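Local atomic coordinates of iron aquisition yersiniabactin synthesis enzyme, YbtT (Escherichia coli, PDB entry 6BA9), a protein that acts as a low-specificity type II thioesterase that maintains production of the metallophore yersiniabactin, probably by hydrolysing thioester-bound groups on its biosynthetic assembly line. Residues 87-92 and 227-232; 130-133 and 139-142; 135-140 and 167-172; 141-146 and 197-202; 205-210 and 217-222. The protein carries 1 engineered substitution. One frame throughout, in Å; residues are numbered along the deposited sequence.

Contact 1 of 5, residues 87-92 and 227-232; sequences AGHAMG and FYPIQQ. Engineered in segment 87-92: Ala-90 (natural residue Ser).
With chi1 at -172°, His-89 extends its imidazole away from its own backbone N and out from the end of strand 84-89 toward Tyr-228 and Pro-229. Tyr-228 instead has chi1 of 66°, which sets its ring between its backbone N and carbonyl carbon, turning its face to the histidine. The two rings form an edge-to-face (T-shaped) pair, with planes at 84° and centroids 5.0 Å apart, and His-89 CE1 is 3.6 Å from Tyr-228 CZ. Pro-229 takes one face of the imidazole. Its CG lies 3.5 Å from the centroid of the His-89 ring, close to the ring normal, which is a CH-pi contact. Polar anchors fix the ring rotation: His-89 ND1 and Tyr-228 OH both bond to Ser-116 OG, and His-89 NE2 bonds to the carbonyl of His-226. The imidazole is thus held through both nitrogens, one face and an edge. Ala-90, engineered from serine, follows at the sharp turn into helix 91-105, a position consistent with the nucleophile elbow of the alpha/beta-hydrolase fold. The contact brings short helix 228-231 against the end of strand 84-89, which runs between strands 16-20 and 112-116 of the central sheet.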
# COMPACT_ATOMS: atom_id res chain seq x y z
N ALA A 87 -4.18 -1.95 -4.92
CA ALA A 87 -4.43 -1.79 -3.49
C ALA A 87 -3.15 -1.38 -2.78
O ALA A 87 -2.04 -1.71 -3.22
CB ALA A 87 -4.93 -3.09 -2.88
N GLY A 88 -3.29 -0.68 -1.66
CA GLY A 88 -2.15 -0.38 -0.82
C GLY A 88 -2.58 -0.05 0.58
O GLY A 88 -3.68 0.46 0.80
N HIS A 89 -1.70 -0.34 1.54
CA HIS A 89 -1.93 -0.06 2.96
C HIS A 89 -0.86 0.91 3.45
O HIS A 89 0.34 0.70 3.22
CB HIS A 89 -1.86 -1.35 3.77
CG HIS A 89 -2.28 -1.18 5.20
ND1 HIS A 89 -3.58 -0.90 5.58
CD2 HIS A 89 -1.55 -1.24 6.35
CE1 HIS A 89 -3.64 -0.84 6.90
NE2 HIS A 89 -2.43 -1.03 7.39
N ALA A 90 -1.30 1.96 4.13
CA ALA A 90 -0.40 2.97 4.72
C ALA A 90 0.44 3.58 3.60
O ALA A 90 -0.15 4.05 2.61
CB ALA A 90 0.34 2.40 5.93
N MET A 91 1.77 3.55 3.66
CA MET A 91 2.57 4.08 2.57
C MET A 91 2.13 3.51 1.23
O MET A 91 2.17 4.19 0.20
CB MET A 91 4.05 3.71 2.79
CG MET A 91 4.95 3.90 1.61
SD MET A 91 6.63 3.40 2.04
CE MET A 91 7.45 3.66 0.49
N GLY A 92 1.79 2.21 1.22
CA GLY A 92 1.42 1.58 -0.03
C GLY A 92 0.18 2.18 -0.65
O GLY A 92 0.03 2.15 -1.87
N PHE A 227 -2.33 -3.61 11.53
CA PHE A 227 -1.94 -4.71 10.66
C PHE A 227 -3.13 -5.59 10.24
O PHE A 227 -2.93 -6.73 9.82
CB PHE A 227 -0.79 -5.49 11.29
CG PHE A 227 0.46 -4.65 11.39
CD1 PHE A 227 1.25 -4.43 10.27
CD2 PHE A 227 0.78 -4.00 12.56
CE1 PHE A 227 2.37 -3.62 10.33
CE2 PHE A 227 1.90 -3.19 12.63
CZ PHE A 227 2.69 -3.00 11.52
N TYR A 228 -4.33 -5.03 10.27
CA TYR A 228 -5.53 -5.77 9.86
C TYR A 228 -5.43 -6.41 8.47
O TYR A 228 -6.04 -7.46 8.26
CB TYR A 228 -6.81 -4.94 10.02
CG TYR A 228 -6.93 -3.71 9.12
CD1 TYR A 228 -7.31 -3.84 7.79
CD2 TYR A 228 -6.70 -2.44 9.62
CE1 TYR A 228 -7.42 -2.72 6.97
CE2 TYR A 228 -6.81 -1.32 8.81
CZ TYR A 228 -7.17 -1.47 7.49
OH TYR A 228 -7.26 -0.34 6.72
N PRO A 229 -4.71 -5.86 7.47
CA PRO A 229 -4.69 -6.56 6.18
C PRO A 229 -4.12 -7.97 6.27
O PRO A 229 -4.51 -8.85 5.48
CB PRO A 229 -3.85 -5.66 5.27
CG PRO A 229 -4.05 -4.29 5.87
CD PRO A 229 -4.05 -4.54 7.37
N ILE A 230 -3.19 -8.17 7.19
CA ILE A 230 -2.54 -9.46 7.41
C ILE A 230 -3.24 -10.25 8.50
O ILE A 230 -3.63 -11.39 8.29
CB ILE A 230 -1.05 -9.23 7.72
CG1 ILE A 230 -0.36 -8.63 6.48
CG2 ILE A 230 -0.38 -10.52 8.14
CD1 ILE A 230 0.97 -7.93 6.80
N GLN A 231 -3.45 -9.62 9.65
CA GLN A 231 -4.03 -10.32 10.80
C GLN A 231 -5.52 -10.61 10.61
O GLN A 231 -6.04 -11.55 11.22
CB GLN A 231 -3.80 -9.49 12.06
CG GLN A 231 -2.33 -9.17 12.32
CD GLN A 231 -1.56 -10.39 12.74
OE1 GLN A 231 -2.03 -11.17 13.56
NE2 GLN A 231 -0.37 -10.57 12.17
N GLN A 232 -6.21 -9.80 9.81
CA GLN A 232 -7.62 -10.00 9.49
C GLN A 232 -7.78 -10.11 7.98
O GLN A 232 -8.66 -9.49 7.38
CB GLN A 232 -8.45 -8.85 10.07
CG GLN A 232 -8.37 -8.71 11.59
CD GLN A 232 -8.85 -9.92 12.32
OE1 GLN A 232 -9.76 -10.62 11.87
NE2 GLN A 232 -8.24 -10.19 13.47

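Contact 2 of 5, residues 130-133 and 139-142; sequences SHRD and AELI
Arg-132 and Glu-140 meet as stacked flat groups, the guanidinium and carboxylate planes only 19° apart. Glu-140 CD sits 3.8 Å above the Arg-132 guanidinium plane, over its centre, and the contact continues down the side chain, with Glu-140 CG 3.5 Å from Arg-132 NE. Because the carboxylate lies over the face, no N-H of the arginine points at it. The ion pair between Arg-132 NH1 and Glu-140 OE2, at 4.0 Å, is long and rests on charge alone. On the opposite face His-131 brings in only a corner, its NE2 3.9 Å from the Arg-132 guanidinium plane, the ring strongly inclined. The arginine reaches this place with a chain extended from CG to NE, whereas Glu-140 bends at chi2 (-61°), its carboxylate lying broadside. The stronger polar partners lie beyond the pair: Arg-132 NE donates to the carbonyl of Gln-128, and Glu-140 OE1 forms a salt bridge with Arg-127. At the surface, the stack joins the loop leading into helix 134-144 to that helix's own later turn. Asp-133 N-caps the helix by accepting from the backbone N of Asp-136, while Ser-130 OG and the Arg-132 carbonyl bond respectively to Glu-173 and Arg-166 of helix 155-174.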
# COMPACT_ATOMS: atom_id res chain seq x y z
N SER A 130 10.65 10.69 10.72
CA SER A 130 11.86 10.97 9.95
C SER A 130 12.80 11.95 10.64
O SER A 130 14.00 11.97 10.34
CB SER A 130 11.51 11.57 8.59
OG SER A 130 10.95 10.62 7.75
N HIS A 131 12.28 12.81 11.51
CA HIS A 131 13.09 13.80 12.18
C HIS A 131 13.76 13.28 13.44
O HIS A 131 14.43 14.04 14.14
CB HIS A 131 12.21 15.00 12.57
CG HIS A 131 11.11 14.64 13.52
ND1 HIS A 131 10.04 13.86 13.15
CD2 HIS A 131 10.92 14.95 14.82
CE1 HIS A 131 9.24 13.70 14.18
NE2 HIS A 131 9.74 14.35 15.21
N ARG A 132 13.59 12.00 13.76
CA ARG A 132 14.05 11.44 15.02
C ARG A 132 15.40 10.74 14.87
O ARG A 132 15.75 10.21 13.80
CB ARG A 132 13.04 10.43 15.57
CG ARG A 132 11.66 11.00 15.69
CD ARG A 132 10.72 9.99 16.35
NE ARG A 132 9.35 10.48 16.31
CZ ARG A 132 8.73 11.11 17.31
NH1 ARG A 132 9.35 11.33 18.46
NH2 ARG A 132 7.49 11.53 17.13
N ASP A 133 16.18 10.75 15.95
CA ASP A 133 17.42 10.00 15.99
C ASP A 133 17.13 8.49 16.04
O ASP A 133 15.98 8.05 16.16
CB ASP A 133 18.34 10.51 17.11
CG ASP A 133 17.91 10.10 18.52
OD1 ASP A 133 16.94 9.34 18.69
OD2 ASP A 133 18.59 10.53 19.48
N ALA A 139 12.05 3.34 18.65
CA ALA A 139 10.97 3.27 19.63
C ALA A 139 9.62 3.50 18.96
O ALA A 139 8.65 2.79 19.26
CB ALA A 139 11.18 4.29 20.74
N GLU A 140 9.55 4.44 18.01
CA GLU A 140 8.31 4.65 17.27
C GLU A 140 7.94 3.42 16.45
O GLU A 140 6.77 3.02 16.42
CB GLU A 140 8.40 5.88 16.37
CG GLU A 140 8.56 7.21 17.11
CD GLU A 140 7.39 7.52 18.01
OE1 GLU A 140 6.23 7.43 17.56
OE2 GLU A 140 7.61 7.84 19.20
N LEU A 141 8.91 2.81 15.77
CA LEU A 141 8.65 1.61 14.99
C LEU A 141 8.10 0.49 15.86
O LEU A 141 7.17 -0.22 15.47
CB LEU A 141 9.91 1.11 14.31
CG LEU A 141 10.53 1.84 13.15
CD1 LEU A 141 11.78 1.10 12.80
CD2 LEU A 141 9.56 1.83 12.00
N ILE A 142 8.71 0.28 17.03
CA ILE A 142 8.24 -0.78 17.91
C ILE A 142 6.82 -0.49 18.35
O ILE A 142 5.95 -1.38 18.35
CB ILE A 142 9.21 -0.95 19.10
CG1 ILE A 142 10.54 -1.51 18.62
CG2 ILE A 142 8.59 -1.84 20.16
CD1 ILE A 142 11.65 -1.36 19.66

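Contact 3 of 5, residues 135-140 and 167-172; sequences ADFIAE and ADFYAT
Residues 135-140 and 167-172 are both regular helix, with i to i+4 backbone bonds such as Ala-139 N to Ala-135 O at 3.0 Å, and their closest CA atoms, those of Phe-137 and Phe-169, are 10.0 Å apart. One aromatic pair bridges this gap. Phe-137 swings CG opposite its backbone N (chi1 -172°), which carries the end of its ring toward the other helix although its CB does not point there. Phe-169 has its CB directed at the partner helix from the start. The rings make an offset edge-to-face pair: the edge of Phe-137 is turned toward the face of Phe-169, the planes stand at 84°, and the centroids are 5.7 Å apart. The touching is done by one atom, Phe-137 CZ, which is 3.9 Å from Phe-169 CD2 and 4.2 Å from Phe-169 CB. It therefore meets the near rim and the root of the second ring and does not rest over its centre. Phe-137 is buried, Phe-169 only partly so, and the contact between them is entirely apolar. Arg-166 approaches the Phe-137 ring in a cation-pi interaction, and Leu-129, Leu-162 and Leu-165 also pack on this phenyl group. Both helices belong to the excursion between strands 112-116 and 190-195, a position consistent with the lid of thioesterases of the alpha/beta-hydrolase fold. Helix 155-174 is in turn tied to the core by Asp-168, which binds Arg-51 and the backbone N of Gly-24, and by Thr-172, bonded to Gln-94 of helix 91-105.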
# COMPACT_ATOMS: atom_id res chain seq x y z
N ALA A 135 17.55 5.96 18.08
CA ALA A 135 16.86 5.32 19.19
C ALA A 135 15.39 5.69 19.21
O ALA A 135 14.54 4.82 19.45
CB ALA A 135 17.53 5.72 20.51
N ASP A 136 15.08 6.96 18.99
CA ASP A 136 13.69 7.42 19.02
C ASP A 136 12.93 6.87 17.82
O ASP A 136 11.75 6.52 17.94
CB ASP A 136 13.61 8.94 19.06
CG ASP A 136 14.04 9.52 20.38
OD1 ASP A 136 14.22 8.73 21.33
OD2 ASP A 136 14.19 10.75 20.47
N PHE A 137 13.59 6.83 16.65
CA PHE A 137 12.99 6.23 15.45
C PHE A 137 12.58 4.78 15.72
O PHE A 137 11.44 4.38 15.45
CB PHE A 137 14.02 6.31 14.31
CG PHE A 137 13.48 5.88 12.95
CD1 PHE A 137 13.08 6.82 12.01
CD2 PHE A 137 13.43 4.54 12.60
CE1 PHE A 137 12.60 6.42 10.76
CE2 PHE A 137 12.96 4.15 11.36
CZ PHE A 137 12.55 5.09 10.44
N ILE A 138 13.49 4.00 16.31
CA ILE A 138 13.20 2.60 16.62
C ILE A 138 12.07 2.48 17.63
O ILE A 138 11.20 1.62 17.50
CB ILE A 138 14.48 1.89 17.09
CG1 ILE A 138 15.40 1.73 15.87
CG2 ILE A 138 14.15 0.56 17.71
CD1 ILE A 138 16.79 1.22 16.19
N ALA A 139 12.05 3.34 18.65
CA ALA A 139 10.97 3.27 19.63
C ALA A 139 9.62 3.50 18.96
O ALA A 139 8.65 2.79 19.26
CB ALA A 139 11.18 4.29 20.74
N GLU A 140 9.55 4.44 18.01
CA GLU A 140 8.31 4.65 17.27
C GLU A 140 7.94 3.42 16.45
O GLU A 140 6.77 3.02 16.42
CB GLU A 140 8.40 5.88 16.37
CG GLU A 140 8.56 7.21 17.11
CD GLU A 140 7.39 7.52 18.01
OE1 GLU A 140 6.23 7.43 17.56
OE2 GLU A 140 7.61 7.84 19.20
N ALA A 167 14.53 5.42 4.54
CA ALA A 167 14.16 5.78 3.17
C ALA A 167 12.65 5.69 2.98
O ALA A 167 12.01 6.62 2.46
CB ALA A 167 14.89 4.89 2.17
N ASP A 168 12.06 4.58 3.41
CA ASP A 168 10.62 4.39 3.26
C ASP A 168 9.85 5.47 4.02
O ASP A 168 8.90 6.07 3.50
CB ASP A 168 10.17 3.02 3.79
CG ASP A 168 10.64 1.83 2.96
OD1 ASP A 168 11.31 1.97 1.92
OD2 ASP A 168 10.32 0.69 3.41
N PHE A 169 10.22 5.69 5.30
CA PHE A 169 9.50 6.66 6.11
C PHE A 169 9.71 8.09 5.62
O PHE A 169 8.78 8.91 5.67
CB PHE A 169 9.82 6.47 7.59
CG PHE A 169 8.97 5.42 8.25
CD1 PHE A 169 7.75 5.76 8.79
CD2 PHE A 169 9.38 4.10 8.32
CE1 PHE A 169 6.96 4.80 9.38
CE2 PHE A 169 8.56 3.15 8.92
CZ PHE A 169 7.38 3.51 9.44
N TYR A 170 10.90 8.40 5.11
CA TYR A 170 11.09 9.71 4.49
C TYR A 170 10.18 9.88 3.28
O TYR A 170 9.52 10.92 3.12
CB TYR A 170 12.56 9.97 4.13
CG TYR A 170 12.71 11.33 3.47
CD1 TYR A 170 12.57 11.50 2.09
CD2 TYR A 170 12.90 12.46 4.24
CE1 TYR A 170 12.64 12.73 1.52
CE2 TYR A 170 12.99 13.71 3.66
CZ TYR A 170 12.85 13.84 2.31
OH TYR A 170 12.93 15.09 1.72
N ALA A 171 10.09 8.86 2.43
CA ALA A 171 9.20 8.95 1.27
C ALA A 171 7.78 9.21 1.70
O ALA A 171 7.08 10.06 1.14
CB ALA A 171 9.27 7.65 0.47
N THR A 172 7.29 8.43 2.67
CA THR A 172 5.88 8.50 2.99
C THR A 172 5.54 9.78 3.75
O THR A 172 4.42 10.29 3.61
CB THR A 172 5.44 7.23 3.74
OG1 THR A 172 4.01 7.16 3.78
CG2 THR A 172 5.91 7.21 5.17

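Contact 4 of 5, residues 141-146 and 197-202; sequences LIDIGG and HDREAS
The loop after strand 190-195 is where an alpha/beta hydrolase carries its acid residue, and here that loop meets the C-terminal end of helix 134-144 through Arg-199 and Asp-143, Glu-200 and Ile-144. Asp-198 fits the acid position: its OD1 bonds to His-226 ND1, consistent with the Asp-His pair of a catalytic triad. The same oxygen accepts from Glu-200 N at 2.8 Å, an Asx turn; the CB atoms of Arg-199 and Glu-200, the next two residues, both point toward the helix. Arg-199 grips Asp-143 end-on with both terminal nitrogens. Arg-199 NH2 donates to the backbone Asp-143 O at 2.6 Å, and this acceptor lies just 3° out of the guanidinium plane. Arg-199 NH1 forms the looser half, a salt bridge to Asp-143 OD1 at 3.2 Å that reaches the carboxylate from above its plane, the two flat groups being turned 55° apart. Taking the Asp-143 carbonyl is possible where the helix runs out: Gly-145, with a positive phi of 122°, is the first residue to leave helical geometry. Glu-200 crosses Ile-144 at about a right angle, its OE2 3.8 Å from Ile-144 CG1. The carboxylates of Asp-143 and Glu-200 share a counter-charge in Arg-127, which forms salt bridges with Asp-143 OD2 and Glu-200 OE1 and probably eases the nearness of two like charges. One water closes the interface, donating to Ile-144 O at 2.8 Å and to Glu-200 OE2 at 2.6 Å.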
# COMPACT_ATOMS: atom_id res chain seq x y z
N LEU A 141 8.91 2.81 15.77
CA LEU A 141 8.65 1.61 14.99
C LEU A 141 8.10 0.49 15.86
O LEU A 141 7.17 -0.22 15.47
CB LEU A 141 9.91 1.11 14.31
CG LEU A 141 10.53 1.84 13.15
CD1 LEU A 141 11.78 1.10 12.80
CD2 LEU A 141 9.56 1.83 12.00
N ILE A 142 8.71 0.28 17.03
CA ILE A 142 8.24 -0.78 17.91
C ILE A 142 6.82 -0.49 18.35
O ILE A 142 5.95 -1.38 18.35
CB ILE A 142 9.21 -0.95 19.10
CG1 ILE A 142 10.54 -1.51 18.62
CG2 ILE A 142 8.59 -1.84 20.16
CD1 ILE A 142 11.65 -1.36 19.66
N ASP A 143 6.53 0.78 18.69
CA ASP A 143 5.18 1.16 19.07
C ASP A 143 4.18 0.88 17.96
O ASP A 143 3.08 0.39 18.22
CB ASP A 143 5.12 2.64 19.49
CG ASP A 143 3.79 3.01 20.11
OD1 ASP A 143 3.16 2.14 20.74
OD2 ASP A 143 3.39 4.17 19.99
N ILE A 144 4.53 1.17 16.70
CA ILE A 144 3.62 0.87 15.60
C ILE A 144 3.23 -0.60 15.62
O ILE A 144 2.06 -0.95 15.40
CB ILE A 144 4.25 1.28 14.25
CG1 ILE A 144 4.35 2.81 14.15
CG2 ILE A 144 3.41 0.77 13.09
CD1 ILE A 144 5.27 3.28 13.01
N GLY A 145 4.19 -1.48 15.85
CA GLY A 145 3.89 -2.88 16.10
C GLY A 145 4.54 -3.88 15.16
O GLY A 145 4.32 -5.09 15.35
N GLY A 146 5.33 -3.47 14.19
CA GLY A 146 5.93 -4.44 13.29
C GLY A 146 7.44 -4.54 13.41
O GLY A 146 8.11 -4.84 12.42
N HIS A 197 -9.40 -0.20 15.40
CA HIS A 197 -8.44 0.16 16.44
C HIS A 197 -7.07 0.41 15.85
O HIS A 197 -6.05 0.09 16.46
CB HIS A 197 -8.42 -0.92 17.53
CG HIS A 197 -9.72 -1.04 18.25
ND1 HIS A 197 -10.81 -1.70 17.73
CD2 HIS A 197 -10.13 -0.53 19.44
CE1 HIS A 197 -11.83 -1.62 18.56
NE2 HIS A 197 -11.44 -0.92 19.62
N ASP A 198 -7.03 0.96 14.63
CA ASP A 198 -5.77 1.29 13.97
C ASP A 198 -5.27 2.62 14.52
O ASP A 198 -5.82 3.68 14.21
CB ASP A 198 -5.99 1.38 12.45
CG ASP A 198 -4.72 1.70 11.69
OD1 ASP A 198 -3.69 2.04 12.30
OD2 ASP A 198 -4.73 1.58 10.44
N ARG A 199 -4.23 2.56 15.36
CA ARG A 199 -3.72 3.77 15.99
C ARG A 199 -2.96 4.68 15.03
O ARG A 199 -2.65 5.81 15.41
CB ARG A 199 -2.81 3.39 17.17
CG ARG A 199 -3.59 2.80 18.33
CD ARG A 199 -2.65 2.39 19.46
NE ARG A 199 -1.63 1.47 18.98
CZ ARG A 199 -0.32 1.66 19.10
NH1 ARG A 199 0.17 2.69 19.77
NH2 ARG A 199 0.50 0.77 18.57
N GLU A 200 -2.67 4.22 13.81
CA GLU A 200 -1.90 5.00 12.86
C GLU A 200 -2.76 5.80 11.89
O GLU A 200 -2.26 6.77 11.30
CB GLU A 200 -0.98 4.09 12.04
CG GLU A 200 -0.12 3.14 12.87
CD GLU A 200 0.60 3.83 13.99
OE1 GLU A 200 1.08 4.98 13.79
OE2 GLU A 200 0.67 3.26 15.09
N ALA A 201 -4.01 5.42 11.67
CA ALA A 201 -4.85 6.10 10.69
C ALA A 201 -6.30 6.04 11.16
O ALA A 201 -6.96 5.00 11.07
CB ALA A 201 -4.72 5.50 9.30
N SER A 202 -6.77 7.17 11.66
CA SER A 202 -8.13 7.26 12.15
C SER A 202 -9.13 7.25 11.00
O SER A 202 -8.81 7.50 9.84
CB SER A 202 -8.31 8.55 12.93
OG SER A 202 -8.22 9.66 12.05
O HOH W 1 -0.12 0.78 15.49

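Contact 5 of 5, residues 205-210 and 217-222; sequences QVDAWR and TGPVVI
Pro-219 packs against Asp-207, whose carboxylate is held at the edge of the Arg-210 guanidinium. That grip is side-on and nearly in the guanidinium plane: Arg-210 NE donates to Asp-207 OD1 at 2.8 Å and Arg-210 NH2 to Asp-207 OD2 at 2.9 Å. The first bond reaches OD1 from well above the carboxylate plane (44°), whereas the second arrives on the syn side of OD2, though still tilted out of that plane. Asp-207 CG is swung opposite its backbone N (chi1 -175°), and this brings the carboxylate up to the proline. Pro-219 CD is then 3.3 Å from Asp-207 OD1, and Pro-219 CG rests on the helical backbone, 3.7 Å from Asp-207 CA. Val-206 extends the apolar side, with its CG1 4.2 Å from Pro-219 CG. The peptide bond between Gly-218 and Pro-219 is cis, and the proline CB points toward the helix. Water 2 donates to Asp-207 OD1 at 2.6 Å and, weakly, to the carbonyl of Gly-218. The contact lies within a beta-alpha-beta unit, pressing helix 203-207 and the 3-10 turn 208-210 onto strand 216-222. Chemically, with both carboxylate oxygens engaged by Arg-210, the charge of Asp-207 is probably offset locally, so that it can sit against the proline ring carbons, and the link across to the strand is made by CH contacts and a water.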
# COMPACT_ATOMS: atom_id res chain seq x y z
N GLN A 205 -8.96 10.56 9.21
CA GLN A 205 -7.81 10.69 8.32
C GLN A 205 -8.03 9.95 6.99
O GLN A 205 -7.61 10.42 5.93
CB GLN A 205 -6.54 10.18 9.03
CG GLN A 205 -6.02 11.07 10.19
CD GLN A 205 -5.21 12.27 9.74
OE1 GLN A 205 -5.77 13.31 9.44
NE2 GLN A 205 -3.87 12.14 9.74
N VAL A 206 -8.69 8.79 7.04
CA VAL A 206 -8.97 8.02 5.84
C VAL A 206 -10.12 8.62 5.05
O VAL A 206 -10.07 8.72 3.82
CB VAL A 206 -9.21 6.54 6.19
CG1 VAL A 206 -9.52 5.74 4.95
CG2 VAL A 206 -8.01 5.94 6.91
N ASP A 207 -11.17 9.08 5.76
CA ASP A 207 -12.33 9.66 5.10
C ASP A 207 -11.96 10.85 4.22
O ASP A 207 -12.64 11.12 3.22
CB ASP A 207 -13.34 10.09 6.17
CG ASP A 207 -14.64 10.58 5.58
OD1 ASP A 207 -15.32 9.81 4.90
OD2 ASP A 207 -14.96 11.77 5.82
N ALA A 208 -10.92 11.59 4.60
CA ALA A 208 -10.47 12.75 3.84
C ALA A 208 -10.02 12.41 2.43
O ALA A 208 -9.87 13.31 1.59
CB ALA A 208 -9.36 13.44 4.62
N TRP A 209 -9.82 11.13 2.13
CA TRP A 209 -9.51 10.76 0.75
C TRP A 209 -10.65 11.08 -0.21
O TRP A 209 -10.43 11.14 -1.42
CB TRP A 209 -9.20 9.27 0.66
CG TRP A 209 -7.77 8.88 0.98
CD1 TRP A 209 -7.29 8.44 2.17
CD2 TRP A 209 -6.67 8.86 0.08
NE1 TRP A 209 -5.95 8.16 2.07
CE2 TRP A 209 -5.54 8.40 0.79
CE3 TRP A 209 -6.52 9.20 -1.27
CZ2 TRP A 209 -4.29 8.27 0.20
CZ3 TRP A 209 -5.28 9.06 -1.85
CH2 TRP A 209 -4.18 8.60 -1.12
N ARG A 210 -11.86 11.30 0.30
CA ARG A 210 -12.96 11.63 -0.59
C ARG A 210 -12.73 12.94 -1.32
O ARG A 210 -13.39 13.18 -2.33
CB ARG A 210 -14.29 11.63 0.18
CG ARG A 210 -14.70 10.24 0.69
CD ARG A 210 -16.09 10.23 1.35
NE ARG A 210 -16.11 11.08 2.53
CZ ARG A 210 -16.59 12.32 2.58
NH1 ARG A 210 -17.15 12.85 1.51
NH2 ARG A 210 -16.50 13.00 3.71
N THR A 217 -16.38 4.61 -2.20
CA THR A 217 -17.18 4.00 -1.16
C THR A 217 -16.33 3.87 0.08
O THR A 217 -15.16 3.48 -0.00
CB THR A 217 -17.61 2.60 -1.58
OG1 THR A 217 -18.38 2.65 -2.79
CG2 THR A 217 -18.46 1.94 -0.47
N GLY A 218 -16.92 4.16 1.24
CA GLY A 218 -16.24 4.01 2.51
C GLY A 218 -16.01 5.33 3.23
O GLY A 218 -16.53 6.38 2.81
N PRO A 219 -15.24 5.32 4.33
CA PRO A 219 -14.49 4.16 4.83
C PRO A 219 -15.36 3.01 5.30
O PRO A 219 -16.43 3.20 5.91
CB PRO A 219 -13.69 4.73 6.01
CG PRO A 219 -13.61 6.23 5.74
CD PRO A 219 -14.91 6.55 5.06
N VAL A 220 -14.92 1.80 4.96
CA VAL A 220 -15.45 0.57 5.51
C VAL A 220 -14.48 0.12 6.59
O VAL A 220 -13.27 0.06 6.37
CB VAL A 220 -15.61 -0.50 4.41
CG1 VAL A 220 -15.98 -1.86 5.01
CG2 VAL A 220 -16.65 -0.05 3.34
N VAL A 221 -15.01 -0.13 7.79
CA VAL A 221 -14.21 -0.41 8.97
C VAL A 221 -13.99 -1.91 9.08
O VAL A 221 -14.94 -2.69 9.13
CB VAL A 221 -14.89 0.13 10.24
CG1 VAL A 221 -14.04 -0.18 11.48
CG2 VAL A 221 -15.12 1.61 10.15
N ILE A 222 -12.73 -2.31 9.12
CA ILE A 222 -12.33 -3.68 9.43
C ILE A 222 -11.93 -3.72 10.91
O ILE A 222 -11.19 -2.85 11.38
CB ILE A 222 -11.19 -4.12 8.50
CG1 ILE A 222 -11.73 -4.19 7.06
CG2 ILE A 222 -10.60 -5.45 8.97
CD1 ILE A 222 -10.73 -4.57 6.03
O HOH W 2 -17.73 8.91 4.70

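How the contacts relate
Contacts 1 and 4 frame the probable active site, their centres 11 Å apart. Contact 1 leads into engineered Ala-90, contact 4 holds Asp-198, and His-226 touches both; Tyr-228 CE2 is 3.9 Å from Asp-198 OD2, and Phe-227 CE2 reaches Ile-144 O at 3.6 Å. Along helix 134-144 the segments of contacts 3, 2 and 4 follow in that order, each overlapping the next. Contact 2 is only 5 Å from contact 3, centre to centre, and Leu-141 CD2 packs on Phe-169 CE2 at 3.5 Å. Contact 3 returns to contact 1 where Thr-172 OG1 meets Met-91 CB at 3.6 Å. Contact 5, at the sheet edge, joins contact 4 through Val-206 CG2 and Ala-201 CB, 4.1 Å apart.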